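Local coordinates for peptidase M16 domain protein (Alicyclobacillus acidocaldarius subsp. acidocaldarius DSM 446, PDB 4XEA) that is probably a metal-dependent peptidase of the M16 (insulinase) family, with a metal site that holds nickel in the crystal, at residues 150-155 against 416-421; 138-141 against 145-148. All blocks are in the same frame, centred on the assembly; numbering follows the deposited sequence.

Contact 1 of 2, residues 150-155 against 416-421; sequences MELLRA and VVSAVL. Unlike the reference sequence in segment 416-421: Leu-421 (reference Val).
Leu-152 swings its CG trans to the main-chain nitrogen (chi1 -180°), and a chi2 of -69° then carries CD2 towards the strand. There it meets Val-416, whose CG1 is likewise trans to its own N. The two apolar branches meet at an oblique angle, Leu-152 CD2 lying 3.5 Å from Val-416 CG1 and nearly as close to the CB behind it. One helical turn further on, the methyl of Ala-155 points toward the strand and touches the same CG1 at 3.9 Å, so this one valine branch is met by two residues of the helix. The small alanine suits the spot because its methyl, aimed at the strand, just spans the distance to Val-416 CG1, while the longer leucine reaches across from beside it. Ser-418 puts a polar atom into this buried interface: its OG stands 3.9 Å from Leu-152 CB, a van der Waals neighbour, and makes a weak hydrogen bond to the carbonyl of Leu-254 on the adjoining strand. A serine is short enough for the backbones to come close here, the CA atoms of Leu-152 and Ser-418 being 6.2 Å apart, and that weak bond gives its buried hydroxyl a partner. Along the flank of the helix, Arg-154 NH1 bridges to Glu-151 OE2 at 2.8 Å; the carboxylate oxygen lies in the guanidinium plane, but the arginine reaches it from above the carboxylate plane. Arg-147 also pairs with this oxygen. With segment 150-155 running roughly antiparallel to 416-421 (147°), this is helix-on-sheet packing of an alpha+beta fold, as in M16 peptidases, in which helix 144-156 lies against the mixed sheet that holds strand 415-422 between strands 241-246 and 252-258.

Contact 2 of 2, residues 138-141 against 145-148; sequences HMVN and DRRA
Arg-147 NH1 donates a hydrogen bond to the main-chain oxygen of Asn-141, spanning 3.1 Å across a helix-loop-helix junction in which the chain turns sharply between the helix that includes 138-141 and helix 144-156. The bond is bent, with 137° at the hydrogen. The carbonyl oxygen lies at the guanidinium edge, almost in its plane, whereas the donor is tilted a little from the carbonyl plane. An arginine suits this place because its long chain, bent at chi2 (42°), can turn back towards the preceding helix. It can also use more than one N-H, NH1 serving Asn-141 while the main polar partner of the side chain is Glu-151. Helix dipoles probably help, since a positive group here sits beside a carbonyl near the C-terminal end of the preceding helix. Cut back to an alanine, this position is likely to leave the Asn-141 oxygen without this donor and Glu-151 without one of its positive mates. The second meeting is apolar. Val-140 and Arg-146 lie side by side and point the same way, so the aliphatic part of the arginine runs along the valine. Beyond the methylenes, Arg-146 NH2 forms a salt bridge with Asp-165, which leaves the greasy part of the chain for Val-140; the beta-branched valine offers a compact methyl surface to it. The valine side chain is about 8 Å from the nickel ion bound by His-61, His-65 and Glu-136, so the junction lies near the metal site, although neither segment supplies a ligand. The closest touch in this pair is Val-140 CG1 against Arg-146 CG at 3.5 Å, with Arg-146 CB standing 3.8 Å from Val-140 O.

From the N terminus, helix 123-141 carries the metal ligand Glu-136 and then reaches contact 2, which closes over only three intervening residues, the last already in helix 144-156. That helix supplies the first side of contact 1, whose partner strand follows after 260 intervening residues, near the C terminus. The two loops follow in series, neither nesting nor crossing, and share helix 144-156. Contact 2 ties this helix back to its predecessor near the metal site; contact 1 joins it to the sheet formed by the later half of the chain. The contacts also meet directly, where Val-420 CG2 packs 3.4 Å from Ala-148 CB.

Contact 1 of 2, residues 150-155 against 416-421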
HETATM    1  N   MSE A 150     -17.763 -10.814  -6.863  1.00 46.39           N
HETATM    2  CA  MSE A 150     -19.198 -10.572  -7.067  1.00 46.11           C
HETATM    3  C   MSE A 150     -19.954 -11.886  -7.319  1.00 45.37           C
HETATM    4  O   MSE A 150     -21.089 -12.012  -6.884  1.00 43.96           O
HETATM    5  CB  MSE A 150     -19.483  -9.514  -8.160  1.00 49.07           C
HETATM    6  CG  MSE A 150     -19.163  -8.032  -7.711  1.00 52.34           C
HETATM    7 SE   MSE A 150     -19.848  -7.439  -5.977  0.72 56.57          SE
HETATM    8  CE  MSE A 150     -21.689  -8.104  -6.195  1.00 56.40           C
ATOM      9  N   GLU A 151     -19.300 -12.867  -7.938  1.00 47.48           N
ATOM     10  CA  GLU A 151     -19.935 -14.197  -8.153  1.00 48.28           C
ATOM     11  C   GLU A 151     -20.218 -14.881  -6.790  1.00 45.06           C
ATOM     12  O   GLU A 151     -21.288 -15.401  -6.571  1.00 43.55           O
ATOM     13  CB  GLU A 151     -19.081 -15.101  -9.053  1.00 50.08           C
ATOM     14  CG  GLU A 151     -19.051 -14.720 -10.529  1.00 56.13           C
ATOM     15  CD  GLU A 151     -20.451 -14.598 -11.164  1.00 59.00           C
ATOM     16  OE1 GLU A 151     -21.410 -15.272 -10.699  1.00 58.98           O
ATOM     17  OE2 GLU A 151     -20.570 -13.807 -12.131  1.00 58.81           O
ATOM     18  N   LEU A 152     -19.266 -14.786  -5.874  1.00 44.80           N
ATOM     19  CA  LEU A 152     -19.437 -15.308  -4.505  1.00 43.23           C
ATOM     20  C   LEU A 152     -20.644 -14.657  -3.813  1.00 41.29           C
ATOM     21  O   LEU A 152     -21.577 -15.359  -3.342  1.00 39.53           O
ATOM     22  CB  LEU A 152     -18.122 -15.095  -3.747  1.00 44.01           C
ATOM     23  CG  LEU A 152     -17.941 -15.527  -2.284  1.00 44.38           C
ATOM     24  CD1 LEU A 152     -18.786 -14.669  -1.396  1.00 43.59           C
ATOM     25  CD2 LEU A 152     -18.244 -16.955  -2.136  1.00 45.08           C
ATOM     26  N   LEU A 153     -20.697 -13.325  -3.824  1.00 40.23           N
ATOM     27  CA  LEU A 153     -21.823 -12.613  -3.222  1.00 39.34           C
ATOM     28  C   LEU A 153     -23.163 -12.955  -3.835  1.00 39.45           C
ATOM     29  O   LEU A 153     -24.195 -13.107  -3.086  1.00 39.20           O
ATOM     30  CB  LEU A 153     -21.600 -11.094  -3.227  1.00 39.33           C
ATOM     31  CG  LEU A 153     -20.461 -10.539  -2.351  1.00 41.60           C
ATOM     32  CD1 LEU A 153     -20.395  -8.969  -2.383  1.00 43.33           C
ATOM     33  CD2 LEU A 153     -20.636 -10.970  -0.900  1.00 40.00           C
ATOM     34  N   ARG A 154     -23.176 -13.047  -5.164  1.00 40.59           N
ATOM     35  CA  ARG A 154     -24.371 -13.374  -5.902  1.00 42.15           C
ATOM     36  C   ARG A 154     -24.843 -14.817  -5.565  1.00 41.96           C
ATOM     37  O   ARG A 154     -26.037 -15.066  -5.478  1.00 40.47           O
ATOM     38  CB  ARG A 154     -24.206 -13.234  -7.413  1.00 43.97           C
ATOM     39  CG  ARG A 154     -24.419 -11.803  -7.936  1.00 48.41           C
ATOM     40  CD  ARG A 154     -24.550 -11.729  -9.481  1.00 55.53           C
ATOM     41  NE  ARG A 154     -23.313 -11.905 -10.250  1.00 58.93           N
ATOM     42  CZ  ARG A 154     -22.434 -10.939 -10.557  1.00 62.22           C
ATOM     43  NH1 ARG A 154     -21.365 -11.232 -11.301  1.00 64.86           N
ATOM     44  NH2 ARG A 154     -22.589  -9.690 -10.114  1.00 60.91           N
ATOM     45  N   ALA A 155     -23.888 -15.702  -5.334  1.00 41.45           N
ATOM     46  CA  ALA A 155     -24.199 -17.074  -4.920  1.00 42.78           C
ATOM     47  C   ALA A 155     -24.686 -17.104  -3.444  1.00 41.83           C
ATOM     48  O   ALA A 155     -25.660 -17.800  -3.091  1.00 42.98           O
ATOM     49  CB  ALA A 155     -22.968 -17.965  -5.136  1.00 42.56           C
ATOM     50  N   VAL A 416     -19.967 -21.179   0.721  1.00 37.58           N
ATOM     51  CA  VAL A 416     -20.016 -21.089  -0.723  1.00 38.52           C
ATOM     52  C   VAL A 416     -18.596 -21.316  -1.191  1.00 38.90           C
ATOM     53  O   VAL A 416     -17.628 -20.745  -0.624  1.00 39.32           O
ATOM     54  CB  VAL A 416     -20.470 -19.695  -1.228  1.00 38.05           C
ATOM     55  CG1 VAL A 416     -20.449 -19.661  -2.760  1.00 38.25           C
ATOM     56  CG2 VAL A 416     -21.838 -19.384  -0.692  1.00 38.34           C
ATOM     57  N   VAL A 417     -18.435 -22.172  -2.177  1.00 41.29           N
ATOM     58  CA  VAL A 417     -17.098 -22.408  -2.755  1.00 43.58           C
ATOM     59  C   VAL A 417     -17.193 -21.983  -4.208  1.00 44.61           C
ATOM     60  O   VAL A 417     -18.016 -22.548  -4.946  1.00 46.42           O
ATOM     61  CB  VAL A 417     -16.647 -23.881  -2.701  1.00 45.06           C
ATOM     62  CG1 VAL A 417     -15.183 -24.072  -3.179  1.00 46.79           C
ATOM     63  CG2 VAL A 417     -16.792 -24.469  -1.321  1.00 48.35           C
ATOM     64  N   SER A 418     -16.351 -21.038  -4.640  1.00 45.03           N
ATOM     65  CA  SER A 418     -16.449 -20.547  -6.009  1.00 46.13           C
ATOM     66  C   SER A 418     -15.091 -20.350  -6.678  1.00 47.23           C
ATOM     67  O   SER A 418     -14.125 -19.955  -6.017  1.00 48.15           O
ATOM     68  CB  SER A 418     -17.270 -19.263  -6.035  1.00 44.69           C
ATOM     69  OG  SER A 418     -16.517 -18.196  -5.512  1.00 50.67           O
ATOM     70  N   ALA A 419     -15.030 -20.596  -7.987  1.00 47.26           N
ATOM     71  CA  ALA A 419     -13.777 -20.585  -8.725  1.00 48.63           C
ATOM     72  C   ALA A 419     -13.940 -19.828 -10.048  1.00 49.19           C
ATOM     73  O   ALA A 419     -15.016 -19.800 -10.671  1.00 46.46           O
ATOM     74  CB  ALA A 419     -13.293 -22.037  -8.997  1.00 51.67           C
ATOM     75  N   VAL A 420     -12.846 -19.213 -10.469  1.00 50.87           N
ATOM     76  CA  VAL A 420     -12.750 -18.614 -11.795  1.00 52.81           C
ATOM     77  C   VAL A 420     -11.644 -19.374 -12.454  1.00 55.70           C
ATOM     78  O   VAL A 420     -10.570 -19.504 -11.864  1.00 57.34           O
ATOM     79  CB  VAL A 420     -12.384 -17.107 -11.732  1.00 53.54           C
ATOM     80  CG1 VAL A 420     -12.286 -16.526 -13.140  1.00 57.25           C
ATOM     81  CG2 VAL A 420     -13.418 -16.370 -10.917  1.00 52.89           C
ATOM     82  N   LEU A 421     -11.911 -19.886 -13.653  1.00 57.08           N
ATOM     83  CA  LEU A 421     -11.039 -20.833 -14.322  1.00 60.33           C
ATOM     84  C   LEU A 421     -10.531 -20.211 -15.628  1.00 63.79           C
ATOM     85  O   LEU A 421     -11.268 -19.498 -16.309  1.00 62.95           O
ATOM     86  CB  LEU A 421     -11.802 -22.138 -14.609  1.00 60.27           C
ATOM     87  CG  LEU A 421     -12.496 -22.817 -13.410  1.00 59.15           C
ATOM     88  CD1 LEU A 421     -13.268 -24.061 -13.865  1.00 60.89           C
ATOM     89  CD2 LEU A 421     -11.478 -23.196 -12.337  1.00 59.86           C
TER

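Contact 2 of 2, residues 138-141 against 145-148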
ATOM      1  N   HIS A 138     -19.127  -1.216 -16.574  1.00 83.98           N
ATOM      2  CA  HIS A 138     -18.671  -2.174 -17.619  1.00 91.76           C
ATOM      3  C   HIS A 138     -17.225  -2.628 -17.429  1.00 95.90           C
ATOM      4  O   HIS A 138     -16.922  -3.814 -17.538  1.00 98.00           O
ATOM      5  CB  HIS A 138     -18.820  -1.582 -19.028  1.00 98.95           C
ATOM      6  CG  HIS A 138     -20.232  -1.566 -19.531  1.00100.15           C
ATOM      7  ND1 HIS A 138     -20.942  -2.719 -19.795  1.00102.51           N
ATOM      8  CD2 HIS A 138     -21.065  -0.537 -19.823  1.00100.78           C
ATOM      9  CE1 HIS A 138     -22.153  -2.400 -20.222  1.00104.14           C
ATOM     10  NE2 HIS A 138     -22.251  -1.083 -20.250  1.00102.91           N
HETATM   11  N   MSE A 139     -16.354  -1.667 -17.143  1.00 98.68           N
HETATM   12  CA  MSE A 139     -14.928  -1.919 -16.926  1.00105.33           C
HETATM   13  C   MSE A 139     -14.726  -2.865 -15.745  1.00103.10           C
HETATM   14  O   MSE A 139     -14.003  -3.854 -15.842  1.00107.24           O
HETATM   15  CB  MSE A 139     -14.189  -0.599 -16.651  1.00107.98           C
HETATM   16  CG  MSE A 139     -12.880  -0.437 -17.387  1.00119.27           C
HETATM   17 SE   MSE A 139     -13.100  -0.198 -19.322  0.55130.65          SE
HETATM   18  CE  MSE A 139     -14.595   1.079 -19.278  1.00120.91           C
ATOM     19  N   VAL A 140     -15.390  -2.553 -14.636  1.00 81.91           N
ATOM     20  CA  VAL A 140     -15.286  -3.340 -13.409  1.00 79.31           C
ATOM     21  C   VAL A 140     -15.894  -4.755 -13.536  1.00 78.37           C
ATOM     22  O   VAL A 140     -15.557  -5.639 -12.746  1.00 77.09           O
ATOM     23  CB  VAL A 140     -15.908  -2.543 -12.218  1.00 76.40           C
ATOM     24  CG1 VAL A 140     -16.069  -3.406 -10.980  1.00 72.63           C
ATOM     25  CG2 VAL A 140     -15.054  -1.282 -11.935  1.00 79.82           C
ATOM     26  N   ASN A 141     -16.783  -4.983 -14.509  1.00 80.68           N
ATOM     27  CA  ASN A 141     -17.320  -6.343 -14.752  1.00 80.01           C
ATOM     28  C   ASN A 141     -16.302  -7.193 -15.519  1.00 82.90           C
ATOM     29  O   ASN A 141     -16.443  -8.416 -15.582  1.00 82.76           O
ATOM     30  CB  ASN A 141     -18.635  -6.328 -15.560  1.00 81.28           C
ATOM     31  CG  ASN A 141     -19.808  -5.677 -14.819  1.00 79.38           C
ATOM     32  OD1 ASN A 141     -19.832  -5.596 -13.596  1.00 80.54           O
ATOM     33  ND2 ASN A 141     -20.792  -5.211 -15.580  1.00 82.97           N
ATOM     34  N   ASP A 145     -10.655 -10.032 -10.477  1.00 75.21           N
ATOM     35  CA  ASP A 145     -10.752 -10.079  -9.016  1.00 71.67           C
ATOM     36  C   ASP A 145     -12.139  -9.660  -8.575  1.00 67.77           C
ATOM     37  O   ASP A 145     -12.768 -10.338  -7.754  1.00 63.89           O
ATOM     38  CB  ASP A 145      -9.716  -9.185  -8.343  1.00 73.65           C
ATOM     39  CG  ASP A 145      -8.304  -9.564  -8.705  1.00 79.38           C
ATOM     40  OD1 ASP A 145      -8.107 -10.715  -9.141  1.00 82.29           O
ATOM     41  OD2 ASP A 145      -7.395  -8.720  -8.558  1.00 84.41           O
ATOM     42  N   ARG A 146     -12.612  -8.550  -9.133  1.00 67.78           N
ATOM     43  CA  ARG A 146     -13.914  -8.019  -8.767  1.00 64.77           C
ATOM     44  C   ARG A 146     -15.016  -9.003  -9.191  1.00 61.12           C
ATOM     45  O   ARG A 146     -15.974  -9.233  -8.453  1.00 56.36           O
ATOM     46  CB  ARG A 146     -14.146  -6.628  -9.371  1.00 67.66           C
ATOM     47  CG  ARG A 146     -15.267  -5.843  -8.629  1.00 69.12           C
ATOM     48  CD  ARG A 146     -14.712  -5.109  -7.398  1.00 73.27           C
ATOM     49  NE  ARG A 146     -15.764  -4.771  -6.436  1.00 75.17           N
ATOM     50  CZ  ARG A 146     -15.557  -4.405  -5.160  1.00 77.24           C
ATOM     51  NH1 ARG A 146     -14.322  -4.317  -4.660  1.00 80.55           N
ATOM     52  NH2 ARG A 146     -16.592  -4.116  -4.374  1.00 76.04           N
ATOM     53  N   ARG A 147     -14.838  -9.610 -10.352  1.00 62.19           N
ATOM     54  CA  ARG A 147     -15.791 -10.606 -10.869  1.00 60.77           C
ATOM     55  C   ARG A 147     -15.946 -11.853  -9.956  1.00 55.95           C
ATOM     56  O   ARG A 147     -17.053 -12.220  -9.633  1.00 53.67           O
ATOM     57  CB  ARG A 147     -15.399 -11.012 -12.301  1.00 65.00           C
ATOM     58  CG  ARG A 147     -16.454 -11.829 -13.059  1.00 67.25           C
ATOM     59  CD  ARG A 147     -17.870 -11.294 -12.847  1.00 68.45           C
ATOM     60  NE  ARG A 147     -18.833 -12.024 -13.657  1.00 71.67           N
ATOM     61  CZ  ARG A 147     -19.067 -11.797 -14.945  1.00 79.03           C
ATOM     62  NH1 ARG A 147     -18.417 -10.829 -15.596  1.00 82.51           N
ATOM     63  NH2 ARG A 147     -19.958 -12.550 -15.593  1.00 81.52           N
ATOM     64  N   ALA A 148     -14.843 -12.461  -9.521  1.00 55.31           N
ATOM     65  CA  ALA A 148     -14.878 -13.630  -8.631  1.00 52.43           C
ATOM     66  C   ALA A 148     -15.580 -13.305  -7.314  1.00 49.20           C
ATOM     67  O   ALA A 148     -16.389 -14.083  -6.821  1.00 45.44           O
ATOM     68  CB  ALA A 148     -13.471 -14.107  -8.345  1.00 54.05           C
TER